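Local structure of putative pyridoxal phosphate-dependent transferase (Clostridium difficile, 4DQ6) at residues A[98-103]-A[128-133]; A[105-110]-A[167-172]; A[305-310]-A[317-322]; A[352-357]-A[384-389]. The protein is a putative pyridoxal phosphate-dependent transferase of the class I and II aminotransferase family, and binds pyridoxal-5'-phosphate. All coordinates share one frame; numbering follows the deposited sequence.

Along the chain, contacts 1 and 2 cross, because their segments alternate; contacts 3 and 4 then follow in series. Contacts 1 and 2 share helix 99-110, and their centres lie about 8 Å apart. They touch: Ile107 and Ile169 of contact 2 pack on side chains of contact 1. Both belong to the cofactor-binding part of the fold, around the seven-stranded mixed sheet. Contacts 3 and 4 have centres about 14 Å apart and meet through Tyr309 and Lys387. Both reach the four-stranded antiparallel sheet. The centres of contacts 1 and 3 are about 31 Å apart. The first pair lies by the cofactor, the second in the part with the antiparallel sheet.

Contact 1 of 4, residues A[98-103]-A[128-133]; sequences GVIPAI and NSVVKN. With PLP (pyridoxal-5'-phosphate), chain C.
Ile100 and Val130 bring two helices together beside the cofactor of a fold-type I PLP enzyme, the fold of the class I and II aminotransferases. Helix 99-110 starts at the phosphate of pyridoxal-5'-phosphate, and helix 126-133 packs on its first turn. Val130 faces this turn. Its CB carries two methyl groups, and each takes a different partner. CG2 lies anti to the backbone N and meets Ile100 CG2 at 4.0 Å. CG1 takes the crowded position, flanked by N and C of its own backbone (chi1 76°). This turns it to Ile103 CG2, 4.1 Å away. The fork of Val130 thus spans one helical turn, from Ile100 to Ile103. The packing is purely apolar and buried. Arg267 of the second subunit also packs on Val130, and Asp269 of that subunit on Ile100, so the contact is part of the dimer interface.

The CG1 branch of Ile100 turns to the phosphate, 3.7 Å from PLP O2P. Gly98 holds the N-cap position, and its CA approaches PLP O1P at 3.5 Å. The phosphate therefore sits at the start of the helix, where the helix dipole would probably stabilise its charge. Two nearly straight bonds hold it there: Val99 N to PLP O1P, 2.9 Å and 169°, and Ile100 N to PLP O2P, 3.0 Å and 170°.

Contact 2 of 4, residues A[105-110]-A[167-172]; sequences LLINEL and LFILCN
Ile107 and Leu167 form the inner part of this contact, where helix 105-110 lies over strand 167-171. Ile107 CG1 meets Leu167 CD1 at 4.2 Å. The same Leu167 methyl also lies near Ile107 CA, so it rests against the helix backbone as well as the side chain. Further out, Ile107 CD1 reaches Ile169 CD1 at 4.2 Å, the two side chains crossing at about a right angle. The CB of Ile107 does not point straight at the strand. Its CG1 is anti to the carbonyl carbon (chi1 -75°) and the chain then extends, which carries CD1 over to Ile169. Val130 and Val131 of helix 126-133 close in on Ile107 CD1.

Helix and strand run almost antiparallel, at 167°, with axes 11.0 Å apart. This is the layering of an alpha/beta sandwich: strand 165-171 is an inner strand of the seven-stranded mixed sheet, and helix 99-110 packs on one face of it. The strand ends at Cys171, which touches pyridoxal-5'-phosphate.

Towards the end of the helix the packing is less enclosed. Leu110 is partly exposed, and across the contact its CD1 meets Leu167 CD2 at 4.1 Å. Its side chain also touches Leu260 of helix 255-267. Asn108, one residue after Ile107, points away from the strand. Its ND2 donates to Glu109 OE2 at 3.0 Å, from above the carboxylate plane. The same oxygen forms a salt bridge with Arg267 of the same chain.

Contact 3 of 4, residues A[305-310]-A[317-322]; sequences FAIKYI and LKVRKP
Leu317 and Ile310 meet where the chain returns along the helix it has just left. The segment 317-322 is largely extended. Leu317 and Val319 point at helix 289-313, and Lys321 lies alongside it. Leu317 comes first. Its CB sits 3.7 Å from Ile310 CG2, and the two side chains lie crosswise. Lys318 points away to the other side.

Val319 is next and faces the helix. A chi1 of 57° places its CG1 between two isoleucines one turn apart, 4.1 Å from Ile307 CG1 and 4.2 Å from Ile310 CD1. Arg320 again points away.

Lys321 closes the series with its aliphatic base. Ile307 CD1 packs against both its CA and its CB, each at 3.6 Å. The lysine chain then runs on extended, with CG anti to the backbone N (chi1 -177°), and leads its amino group away from Ile307. That group forms salt bridges with Asp304 and Glu300, which lie on the same helix, 289-313. Lys321 thus lays carbon on one part of the helix and charge on another.

The short, weakly bonded strand at about 318-319 lies at one edge of the antiparallel sheet within this chain, next to strand 327-331. Leu328 of that strand touches Ile310, Val319 and Pro322, while helix 376-390 packs on Phe305 and Tyr309 of helix 289-313.

Contact 4 of 4, residues A[352-357]-A[384-389]; sequences VALNQG and IRIKNA
Arg385 NH1 donates a hydrogen bond to the backbone oxygen of Lys351, just before Val352. The arginine therefore meets this part of the chain twice, by its polar end and by its base. Its CB packs on Val352 CB at 4.1 Å. From there the side chain is extended from CG to NE, which brings NH1 to the Lys351 oxygen. A long, weak ion pair with Glu381 is its second polar link.

Between the two segments themselves the contact is apolar. With chi1 at 61°, Val352 directs CG1 to Ile386 CG1, 4.1 Å away. Ile386 then reaches further along segment 352-357, its CD1 4.1 Å from Leu354 CD1. Val352 and Leu354 both point to the helix, while Ala353 between them packs on Met25 and Tyr29. Strand 352-353 pairs with strand 35-36 in a small parallel sheet.

Leu346 of helix 339-350 touches Val352, Leu354 and Ala389, and Ile370 touches Leu354 and Ile386. Helix 376-390 thus packs against the chain leading into edge strand 355-356 of the antiparallel sheet, as in the small alpha/beta domain of fold-type I PLP enzymes.

Contact 1 of 4, residues A[98-103]-A[128-133]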
loop_
_atom_site.group_PDB
_atom_site.type_symbol
_atom_site.label_atom_id
_atom_site.label_comp_id
_atom_site.label_asym_id
_atom_site.label_seq_id
_atom_site.Cartn_x
_atom_site.Cartn_y
_atom_site.Cartn_z
ATOM N N GLY A 98 0.500 5.242 -4.078
ATOM C CA GLY A 98 1.278 5.725 -5.230
ATOM C C GLY A 98 0.447 6.368 -6.318
ATOM O O GLY A 98 -0.801 6.201 -6.442
ATOM N N VAL A 99 1.141 7.090 -7.181
ATOM C CA VAL A 99 0.476 7.740 -8.297
ATOM C C VAL A 99 -0.071 6.733 -9.257
ATOM O O VAL A 99 -1.222 6.883 -9.675
ATOM C CB VAL A 99 1.440 8.718 -8.989
ATOM C CG1 VAL A 99 0.875 9.210 -10.324
ATOM C CG2 VAL A 99 1.716 9.887 -8.026
ATOM N N ILE A 100 0.704 5.740 -9.658
ATOM C CA ILE A 100 0.192 4.831 -10.688
ATOM C C ILE A 100 -0.990 3.979 -10.203
ATOM O O ILE A 100 -1.977 3.797 -10.909
ATOM C CB ILE A 100 1.322 3.987 -11.276
ATOM C CG1 ILE A 100 2.321 4.932 -11.948
ATOM C CG2 ILE A 100 0.730 2.971 -12.274
ATOM C CD1 ILE A 100 1.791 5.742 -13.115
ATOM N N PRO A 101 -1.013 3.531 -8.933
ATOM C CA PRO A 101 -2.193 2.871 -8.436
ATOM C C PRO A 101 -3.457 3.714 -8.583
ATOM O O PRO A 101 -4.513 3.212 -8.974
ATOM C CB PRO A 101 -1.875 2.677 -6.965
ATOM C CG PRO A 101 -0.395 2.552 -6.883
ATOM C CD PRO A 101 0.143 3.352 -8.038
ATOM N N ALA A 102 -3.370 5.003 -8.219
ATOM C CA ALA A 102 -4.505 5.934 -8.369
ATOM C C ALA A 102 -4.917 6.012 -9.812
ATOM O O ALA A 102 -6.123 5.949 -10.119
ATOM C CB ALA A 102 -4.186 7.335 -7.770
ATOM N N ILE A 103 -3.982 6.242 -10.711
ATOM C CA ILE A 103 -4.297 6.366 -12.140
ATOM C C ILE A 103 -4.945 5.100 -12.670
ATOM O O ILE A 103 -5.905 5.146 -13.457
ATOM C CB ILE A 103 -3.031 6.768 -12.907
ATOM C CG1 ILE A 103 -2.617 8.172 -12.504
ATOM C CG2 ILE A 103 -3.270 6.702 -14.429
ATOM C CD1 ILE A 103 -1.442 8.759 -13.220
ATOM N N ASN A 128 2.175 4.198 -20.374
ATOM C CA ASN A 128 1.865 3.287 -21.444
ATOM C C ASN A 128 1.288 1.982 -20.870
ATOM O O ASN A 128 0.190 1.536 -21.248
ATOM C CB ASN A 128 3.151 3.121 -22.292
ATOM C CG ASN A 128 2.969 2.259 -23.542
ATOM O OD1 ASN A 128 2.533 1.141 -23.419
ATOM N ND2 ASN A 128 3.424 2.755 -24.730
ATOM N N SER A 129 2.011 1.358 -19.956
ATOM C CA SER A 129 1.583 0.082 -19.461
ATOM C C SER A 129 0.304 0.143 -18.661
ATOM O O SER A 129 -0.465 -0.824 -18.664
ATOM C CB SER A 129 2.683 -0.619 -18.686
ATOM O OG SER A 129 3.169 0.172 -17.688
ATOM N N VAL A 130 0.053 1.231 -17.925
ATOM C CA VAL A 130 -1.151 1.272 -17.100
ATOM C C VAL A 130 -2.407 1.268 -17.972
ATOM O O VAL A 130 -3.411 0.665 -17.608
ATOM C CB VAL A 130 -1.159 2.447 -16.082
ATOM C CG1 VAL A 130 -1.479 3.782 -16.763
ATOM C CG2 VAL A 130 -2.145 2.125 -14.930
ATOM N N VAL A 131 -2.318 1.829 -19.172
ATOM C CA VAL A 131 -3.463 1.831 -20.065
ATOM C C VAL A 131 -3.710 0.418 -20.630
ATOM O O VAL A 131 -4.848 -0.115 -20.596
ATOM C CB VAL A 131 -3.281 2.893 -21.176
ATOM C CG1 VAL A 131 -4.337 2.720 -22.279
ATOM C CG2 VAL A 131 -3.290 4.311 -20.552
ATOM N N LYS A 132 -2.619 -0.195 -21.067
ATOM C CA LYS A 132 -2.634 -1.532 -21.649
ATOM C C LYS A 132 -3.019 -2.617 -20.641
ATOM O O LYS A 132 -3.789 -3.565 -20.964
ATOM C CB LYS A 132 -1.303 -1.856 -22.290
ATOM C CG LYS A 132 -1.054 -0.972 -23.505
ATOM C CD LYS A 132 0.277 -1.247 -24.168
ATOM C CE LYS A 132 0.349 -0.519 -25.521
ATOM N NZ LYS A 132 1.780 -0.410 -25.919
ATOM N N ASN A 133 -2.490 -2.506 -19.421
ATOM C CA ASN A 133 -2.737 -3.514 -18.410
ATOM C C ASN A 133 -4.163 -3.419 -17.848
ATOM O O ASN A 133 -4.652 -4.360 -17.200
ATOM C CB ASN A 133 -1.768 -3.348 -17.257
ATOM C CG ASN A 133 -0.341 -3.735 -17.592
ATOM O OD1 ASN A 133 -0.081 -4.477 -18.521
ATOM N ND2 ASN A 133 0.595 -3.252 -16.752
HETATM N N1 PLP C . 4.781 9.597 -12.066
HETATM C C2 PLP C . 5.939 10.042 -12.654
HETATM C C2A PLP C . 5.978 10.963 -13.836
HETATM C C3 PLP C . 7.230 9.646 -12.138
HETATM O O3 PLP C . 8.350 10.054 -12.716
HETATM C C4 PLP C . 7.280 8.767 -10.980
HETATM C C4A PLP C . 8.593 8.272 -10.430
HETATM C C5 PLP C . 6.009 8.346 -10.409
HETATM C C6 PLP C . 4.794 8.776 -10.989
HETATM C C5A PLP C . 6.048 7.469 -9.197
HETATM O O4P PLP C . 4.832 6.798 -9.207
HETATM P P PLP C . 4.473 5.981 -7.855
HETATM O O1P PLP C . 4.023 7.031 -6.899
HETATM O O2P PLP C . 3.367 5.005 -8.423
HETATM O O3P PLP C . 5.844 5.370 -7.433
#

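Contact 2 of 4, residues A[105-110]-A[167-172]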
loop_
_atom_site.group_PDB
_atom_site.type_symbol
_atom_site.label_atom_id
_atom_site.label_comp_id
_atom_site.label_asym_id
_atom_site.label_seq_id
_atom_site.Cartn_x
_atom_site.Cartn_y
_atom_site.Cartn_z
ATOM N N LEU A 105 -6.777 2.892 -10.986
ATOM C CA LEU A 105 -8.163 2.802 -10.511
ATOM C C LEU A 105 -9.027 3.825 -11.297
ATOM O O LEU A 105 -10.163 3.511 -11.664
ATOM C CB LEU A 105 -8.296 2.989 -9.014
ATOM C CG LEU A 105 -7.708 1.883 -8.189
ATOM C CD1 LEU A 105 -7.977 2.231 -6.724
ATOM C CD2 LEU A 105 -8.104 0.473 -8.423
ATOM N N LEU A 106 -8.520 5.053 -11.483
ATOM C CA LEU A 106 -9.243 6.079 -12.252
ATOM C C LEU A 106 -9.593 5.566 -13.637
ATOM O O LEU A 106 -10.713 5.780 -14.138
ATOM C CB LEU A 106 -8.459 7.370 -12.323
ATOM C CG LEU A 106 -8.346 8.186 -11.007
ATOM C CD1 LEU A 106 -7.292 9.280 -11.123
ATOM C CD2 LEU A 106 -9.742 8.742 -10.687
ATOM N N ILE A 107 -8.655 4.907 -14.286
ATOM C CA ILE A 107 -8.883 4.376 -15.648
ATOM C C ILE A 107 -9.978 3.343 -15.606
ATOM O O ILE A 107 -10.927 3.347 -16.480
ATOM C CB ILE A 107 -7.583 3.759 -16.224
ATOM C CG1 ILE A 107 -6.627 4.864 -16.650
ATOM C CG2 ILE A 107 -7.928 2.831 -17.388
ATOM C CD1 ILE A 107 -5.224 4.389 -16.981
ATOM N N ASN A 108 -9.920 2.391 -14.711
ATOM C CA ASN A 108 -10.971 1.409 -14.587
ATOM C C ASN A 108 -12.353 2.012 -14.337
ATOM O O ASN A 108 -13.369 1.517 -14.934
ATOM C CB ASN A 108 -10.661 0.410 -13.480
ATOM C CG ASN A 108 -11.596 -0.773 -13.511
ATOM O OD1 ASN A 108 -11.608 -1.585 -14.482
ATOM N ND2 ASN A 108 -12.451 -0.850 -12.505
ATOM N N GLU A 109 -12.443 3.056 -13.522
ATOM C CA GLU A 109 -13.737 3.634 -13.102
ATOM C C GLU A 109 -14.304 4.666 -14.084
ATOM O O GLU A 109 -15.532 4.793 -14.185
ATOM C CB GLU A 109 -13.654 4.244 -11.703
ATOM C CG GLU A 109 -13.235 3.307 -10.578
ATOM C CD GLU A 109 -14.097 2.042 -10.505
ATOM O OE1 GLU A 109 -15.364 2.111 -10.630
ATOM O OE2 GLU A 109 -13.520 0.929 -10.374
ATOM N N LEU A 110 -13.429 5.375 -14.796
ATOM C CA LEU A 110 -13.833 6.469 -15.698
ATOM C C LEU A 110 -14.040 6.053 -17.121
ATOM O O LEU A 110 -14.586 6.840 -17.925
ATOM C CB LEU A 110 -12.778 7.601 -15.669
ATOM C CG LEU A 110 -12.696 8.402 -14.386
ATOM C CD1 LEU A 110 -11.454 9.299 -14.309
ATOM C CD2 LEU A 110 -13.980 9.190 -14.154
ATOM N N LEU A 167 -9.944 9.988 -22.028
ATOM C CA LEU A 167 -9.017 10.514 -20.985
ATOM C C LEU A 167 -7.704 10.884 -21.628
ATOM O O LEU A 167 -7.270 10.232 -22.588
ATOM C CB LEU A 167 -8.637 9.496 -19.817
ATOM C CG LEU A 167 -9.739 8.933 -18.924
ATOM C CD1 LEU A 167 -9.210 7.873 -17.936
ATOM C CD2 LEU A 167 -10.372 10.085 -18.142
ATOM N N PHE A 168 -7.052 11.899 -21.038
ATOM C CA PHE A 168 -5.736 12.338 -21.428
ATOM C C PHE A 168 -4.869 12.312 -20.205
ATOM O O PHE A 168 -5.257 12.939 -19.178
ATOM C CB PHE A 168 -5.818 13.756 -22.059
ATOM C CG PHE A 168 -4.505 14.251 -22.633
ATOM C CD1 PHE A 168 -3.486 14.660 -21.779
ATOM C CD2 PHE A 168 -4.299 14.330 -24.050
ATOM C CE1 PHE A 168 -2.297 15.124 -22.312
ATOM C CE2 PHE A 168 -3.083 14.768 -24.562
ATOM C CZ PHE A 168 -2.095 15.162 -23.677
ATOM N N ILE A 169 -3.743 11.597 -20.297
ATOM C CA ILE A 169 -2.865 11.551 -19.131
ATOM C C ILE A 169 -1.670 12.486 -19.423
ATOM O O ILE A 169 -0.904 12.233 -20.372
ATOM C CB ILE A 169 -2.368 10.118 -18.768
ATOM C CG1 ILE A 169 -3.480 9.079 -18.769
ATOM C CG2 ILE A 169 -1.628 10.154 -17.402
ATOM C CD1 ILE A 169 -3.058 7.675 -18.358
ATOM N N LEU A 170 -1.553 13.546 -18.621
ATOM C CA LEU A 170 -0.616 14.608 -18.847
ATOM C C LEU A 170 0.474 14.406 -17.769
ATOM O O LEU A 170 0.189 14.075 -16.565
ATOM C CB LEU A 170 -1.261 15.984 -18.645
ATOM C CG LEU A 170 -0.379 17.211 -18.367
ATOM C CD1 LEU A 170 0.354 17.546 -19.664
ATOM C CD2 LEU A 170 -1.188 18.394 -17.887
ATOM N N CYS A 171 1.756 14.552 -18.158
ATOM C CA CYS A 171 2.853 14.596 -17.211
ATOM C C CYS A 171 3.372 16.022 -17.081
ATOM O O CYS A 171 3.815 16.580 -18.066
ATOM C CB CYS A 171 3.956 13.653 -17.713
ATOM S SG CYS A 171 5.129 13.091 -16.469
ATOM N N ASN A 172 3.324 16.601 -15.861
ATOM C CA ASN A 172 3.643 18.025 -15.631
ATOM C C ASN A 172 4.239 18.249 -14.286
ATOM O O ASN A 172 3.509 18.280 -13.346
ATOM C CB ASN A 172 2.284 18.781 -15.814
ATOM C CG ASN A 172 2.306 20.266 -15.515
ATOM O OD1 ASN A 172 3.202 20.926 -15.923
ATOM N ND2 ASN A 172 1.203 20.805 -14.879
#

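Contact 3 of 4, residues A[305-310]-A[317-322]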
loop_
_atom_site.group_PDB
_atom_site.type_symbol
_atom_site.label_atom_id
_atom_site.label_comp_id
_atom_site.label_asym_id
_atom_site.label_seq_id
_atom_site.Cartn_x
_atom_site.Cartn_y
_atom_site.Cartn_z
ATOM N N PHE A 305 27.005 21.624 -14.016
ATOM C CA PHE A 305 28.286 20.902 -14.065
ATOM C C PHE A 305 28.253 19.807 -15.125
ATOM O O PHE A 305 29.179 19.684 -15.942
ATOM C CB PHE A 305 28.650 20.343 -12.685
ATOM C CG PHE A 305 29.744 19.333 -12.732
ATOM C CD1 PHE A 305 31.063 19.756 -12.741
ATOM C CD2 PHE A 305 29.475 17.970 -12.843
ATOM C CE1 PHE A 305 32.096 18.834 -12.803
ATOM C CE2 PHE A 305 30.501 17.049 -12.901
ATOM C CZ PHE A 305 31.809 17.487 -12.911
ATOM N N ALA A 306 27.157 19.036 -15.157
ATOM C CA ALA A 306 27.042 17.935 -16.093
ATOM C C ALA A 306 26.986 18.394 -17.521
ATOM O O ALA A 306 27.583 17.797 -18.383
ATOM C CB ALA A 306 25.840 17.062 -15.761
ATOM N N ILE A 307 26.230 19.442 -17.775
ATOM C CA ILE A 307 26.110 19.956 -19.129
ATOM C C ILE A 307 27.432 20.530 -19.598
ATOM O O ILE A 307 27.847 20.270 -20.706
ATOM C CB ILE A 307 24.969 20.981 -19.222
ATOM C CG1 ILE A 307 23.650 20.271 -19.060
ATOM C CG2 ILE A 307 24.988 21.734 -20.542
ATOM C CD1 ILE A 307 22.484 21.196 -18.868
ATOM N N LYS A 308 28.130 21.266 -18.734
ATOM C CA LYS A 308 29.468 21.777 -19.078
ATOM C C LYS A 308 30.438 20.613 -19.366
ATOM O O LYS A 308 31.153 20.614 -20.381
ATOM C CB LYS A 308 29.964 22.676 -17.958
ATOM C CG LYS A 308 31.370 23.253 -18.146
ATOM C CD LYS A 308 31.760 24.183 -17.004
ATOM C CE LYS A 308 33.274 24.214 -16.816
ATOM N NZ LYS A 308 33.909 24.861 -17.997
ATOM N N TYR A 309 30.411 19.584 -18.511
ATOM C CA TYR A 309 31.263 18.427 -18.695
ATOM C C TYR A 309 30.989 17.722 -20.010
ATOM O O TYR A 309 31.904 17.439 -20.763
ATOM C CB TYR A 309 31.119 17.435 -17.545
ATOM C CG TYR A 309 32.164 16.390 -17.533
ATOM C CD1 TYR A 309 32.085 15.248 -18.314
ATOM C CD2 TYR A 309 33.269 16.534 -16.688
ATOM C CE1 TYR A 309 33.109 14.273 -18.287
ATOM C CE2 TYR A 309 34.272 15.588 -16.678
ATOM C CZ TYR A 309 34.165 14.454 -17.444
ATOM O OH TYR A 309 35.165 13.519 -17.450
ATOM N N ILE A 310 29.703 17.515 -20.329
ATOM C CA ILE A 310 29.332 16.828 -21.579
ATOM C C ILE A 310 29.761 17.672 -22.792
ATOM O O ILE A 310 30.354 17.144 -23.752
ATOM C CB ILE A 310 27.797 16.536 -21.684
ATOM C CG1 ILE A 310 27.360 15.462 -20.670
ATOM C CG2 ILE A 310 27.404 16.094 -23.092
ATOM C CD1 ILE A 310 25.875 15.488 -20.349
ATOM N N LEU A 317 27.572 14.202 -27.921
ATOM C CA LEU A 317 26.310 14.100 -27.220
ATOM C C LEU A 317 25.641 15.473 -27.208
ATOM O O LEU A 317 26.300 16.520 -27.239
ATOM C CB LEU A 317 26.497 13.671 -25.763
ATOM C CG LEU A 317 27.291 12.366 -25.582
ATOM C CD1 LEU A 317 27.296 11.957 -24.132
ATOM C CD2 LEU A 317 26.810 11.223 -26.503
ATOM N N LYS A 318 24.327 15.447 -27.128
ATOM C CA LYS A 318 23.526 16.667 -27.105
ATOM C C LYS A 318 22.550 16.621 -25.915
ATOM O O LYS A 318 21.912 15.619 -25.673
ATOM C CB LYS A 318 22.743 16.834 -28.419
ATOM C CG LYS A 318 23.626 17.030 -29.682
ATOM C CD LYS A 318 24.756 18.020 -29.371
ATOM C CE LYS A 318 25.534 18.569 -30.563
ATOM N NZ LYS A 318 26.774 17.795 -30.808
ATOM N N VAL A 319 22.414 17.739 -25.230
ATOM C CA VAL A 319 21.650 17.810 -23.968
ATOM C C VAL A 319 21.122 19.242 -23.847
ATOM O O VAL A 319 21.842 20.188 -24.129
ATOM C CB VAL A 319 22.493 17.390 -22.756
ATOM C CG1 VAL A 319 23.730 18.250 -22.650
ATOM C CG2 VAL A 319 21.650 17.347 -21.476
ATOM N N ARG A 320 19.829 19.355 -23.542
ATOM C CA ARG A 320 19.159 20.609 -23.205
ATOM C C ARG A 320 18.939 20.638 -21.693
ATOM O O ARG A 320 18.455 19.635 -21.149
ATOM C CB ARG A 320 17.790 20.686 -23.921
ATOM N N LYS A 321 19.237 21.747 -21.042
ATOM C CA LYS A 321 19.060 21.856 -19.575
ATOM C C LYS A 321 17.551 21.660 -19.263
ATOM O O LYS A 321 16.676 22.320 -19.871
ATOM C CB LYS A 321 19.506 23.204 -19.086
ATOM C CG LYS A 321 19.446 23.409 -17.608
ATOM C CD LYS A 321 20.116 24.691 -17.168
ATOM C CE LYS A 321 19.845 24.970 -15.720
ATOM N NZ LYS A 321 20.707 26.111 -15.221
ATOM N N PRO A 322 17.223 20.768 -18.347
ATOM C CA PRO A 322 15.799 20.608 -17.984
ATOM C C PRO A 322 15.281 21.800 -17.234
ATOM O O PRO A 322 16.028 22.512 -16.577
ATOM C CB PRO A 322 15.802 19.435 -17.034
ATOM C CG PRO A 322 17.212 19.360 -16.484
ATOM C CD PRO A 322 18.123 19.903 -17.543
#

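Contact 4 of 4, residues A[352-357]-A[384-389]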
loop_
_atom_site.group_PDB
_atom_site.type_symbol
_atom_site.label_atom_id
_atom_site.label_comp_id
_atom_site.label_asym_id
_atom_site.label_seq_id
_atom_site.Cartn_x
_atom_site.Cartn_y
_atom_site.Cartn_z
ATOM N N VAL A 352 28.039 1.556 -16.070
ATOM C CA VAL A 352 27.148 2.589 -15.542
ATOM C C VAL A 352 25.729 2.247 -15.992
ATOM O O VAL A 352 25.553 1.737 -17.079
ATOM C CB VAL A 352 27.613 4.019 -15.989
ATOM C CG1 VAL A 352 27.602 4.145 -17.507
ATOM C CG2 VAL A 352 26.833 5.119 -15.265
ATOM N N ALA A 353 24.764 2.491 -15.098
ATOM C CA ALA A 353 23.355 2.153 -15.339
ATOM C C ALA A 353 22.533 3.408 -15.530
ATOM O O ALA A 353 22.275 4.125 -14.610
ATOM C CB ALA A 353 22.837 1.345 -14.159
ATOM N N LEU A 354 22.147 3.671 -16.776
ATOM C CA LEU A 354 21.258 4.767 -17.123
ATOM C C LEU A 354 19.908 4.178 -17.563
ATOM O O LEU A 354 19.806 2.975 -17.857
ATOM C CB LEU A 354 21.851 5.559 -18.292
ATOM C CG LEU A 354 23.327 5.953 -18.203
ATOM C CD1 LEU A 354 23.705 6.777 -19.432
ATOM C CD2 LEU A 354 23.614 6.669 -16.916
ATOM N N ASN A 355 18.887 5.021 -17.655
ATOM C CA ASN A 355 17.596 4.535 -18.194
ATOM C C ASN A 355 17.613 4.626 -19.705
ATOM O O ASN A 355 17.750 5.738 -20.284
ATOM C CB ASN A 355 16.424 5.336 -17.658
ATOM C CG ASN A 355 16.066 5.020 -16.240
ATOM O OD1 ASN A 355 16.698 5.529 -15.297
ATOM N ND2 ASN A 355 14.947 4.318 -16.054
ATOM N N GLN A 356 17.447 3.496 -20.383
ATOM C CA GLN A 356 17.443 3.498 -21.830
ATOM C C GLN A 356 16.296 4.366 -22.396
ATOM O O GLN A 356 15.137 4.193 -22.013
ATOM C CB GLN A 356 17.264 2.050 -22.375
ATOM N N GLY A 357 16.600 5.233 -23.316
ATOM C CA GLY A 357 15.605 6.104 -23.920
ATOM C C GLY A 357 14.429 5.412 -24.553
ATOM O O GLY A 357 13.300 5.910 -24.436
ATOM N N ILE A 384 32.547 10.320 -16.071
ATOM C CA ILE A 384 33.801 9.694 -16.483
ATOM C C ILE A 384 33.587 8.292 -17.070
ATOM O O ILE A 384 34.147 7.943 -18.122
ATOM C CB ILE A 384 34.781 9.614 -15.312
ATOM C CG1 ILE A 384 35.226 11.008 -14.852
ATOM C CG2 ILE A 384 35.956 8.737 -15.733
ATOM C CD1 ILE A 384 35.928 10.983 -13.496
ATOM N N ARG A 385 32.659 7.537 -16.460
ATOM C CA ARG A 385 32.269 6.211 -16.979
ATOM C C ARG A 385 31.582 6.273 -18.347
ATOM O O ARG A 385 31.874 5.471 -19.246
ATOM C CB ARG A 385 31.419 5.434 -15.949
ATOM C CG ARG A 385 32.225 5.019 -14.711
ATOM C CD ARG A 385 31.430 4.089 -13.766
ATOM N NE ARG A 385 32.269 3.753 -12.615
ATOM C CZ ARG A 385 32.248 2.602 -11.960
ATOM N NH1 ARG A 385 31.376 1.638 -12.252
ATOM N NH2 ARG A 385 33.119 2.429 -10.962
ATOM N N ILE A 386 30.733 7.270 -18.528
ATOM C CA ILE A 386 30.027 7.429 -19.779
ATOM C C ILE A 386 31.060 7.785 -20.844
ATOM O O ILE A 386 31.074 7.203 -21.920
ATOM C CB ILE A 386 28.939 8.511 -19.666
ATOM C CG1 ILE A 386 27.813 8.019 -18.750
ATOM C CG2 ILE A 386 28.383 8.845 -21.036
ATOM C CD1 ILE A 386 26.862 9.072 -18.166
ATOM N N LYS A 387 31.978 8.684 -20.524
ATOM C CA LYS A 387 33.051 9.060 -21.484
ATOM C C LYS A 387 33.909 7.819 -21.852
ATOM O O LYS A 387 34.213 7.583 -23.026
ATOM C CB LYS A 387 33.890 10.192 -20.892
ATOM C CG LYS A 387 34.991 10.741 -21.799
ATOM C CD LYS A 387 35.635 11.955 -21.164
ATOM C CE LYS A 387 36.545 11.677 -19.976
ATOM N NZ LYS A 387 37.316 12.914 -19.570
ATOM N N ASN A 388 34.206 6.971 -20.872
ATOM C CA ASN A 388 34.916 5.726 -21.179
ATOM C C ASN A 388 34.092 4.820 -22.107
ATOM O O ASN A 388 34.619 4.247 -23.056
ATOM C CB ASN A 388 35.245 4.955 -19.911
ATOM C CG ASN A 388 36.115 3.730 -20.196
ATOM O OD1 ASN A 388 37.112 3.836 -20.906
ATOM N ND2 ASN A 388 35.710 2.574 -19.702
ATOM N N ALA A 389 32.809 4.659 -21.816
ATOM C CA ALA A 389 31.946 3.835 -22.628
ATOM C C ALA A 389 31.958 4.225 -24.101
ATOM O O ALA A 389 31.924 3.349 -24.964
ATOM C CB ALA A 389 30.511 3.874 -22.099
#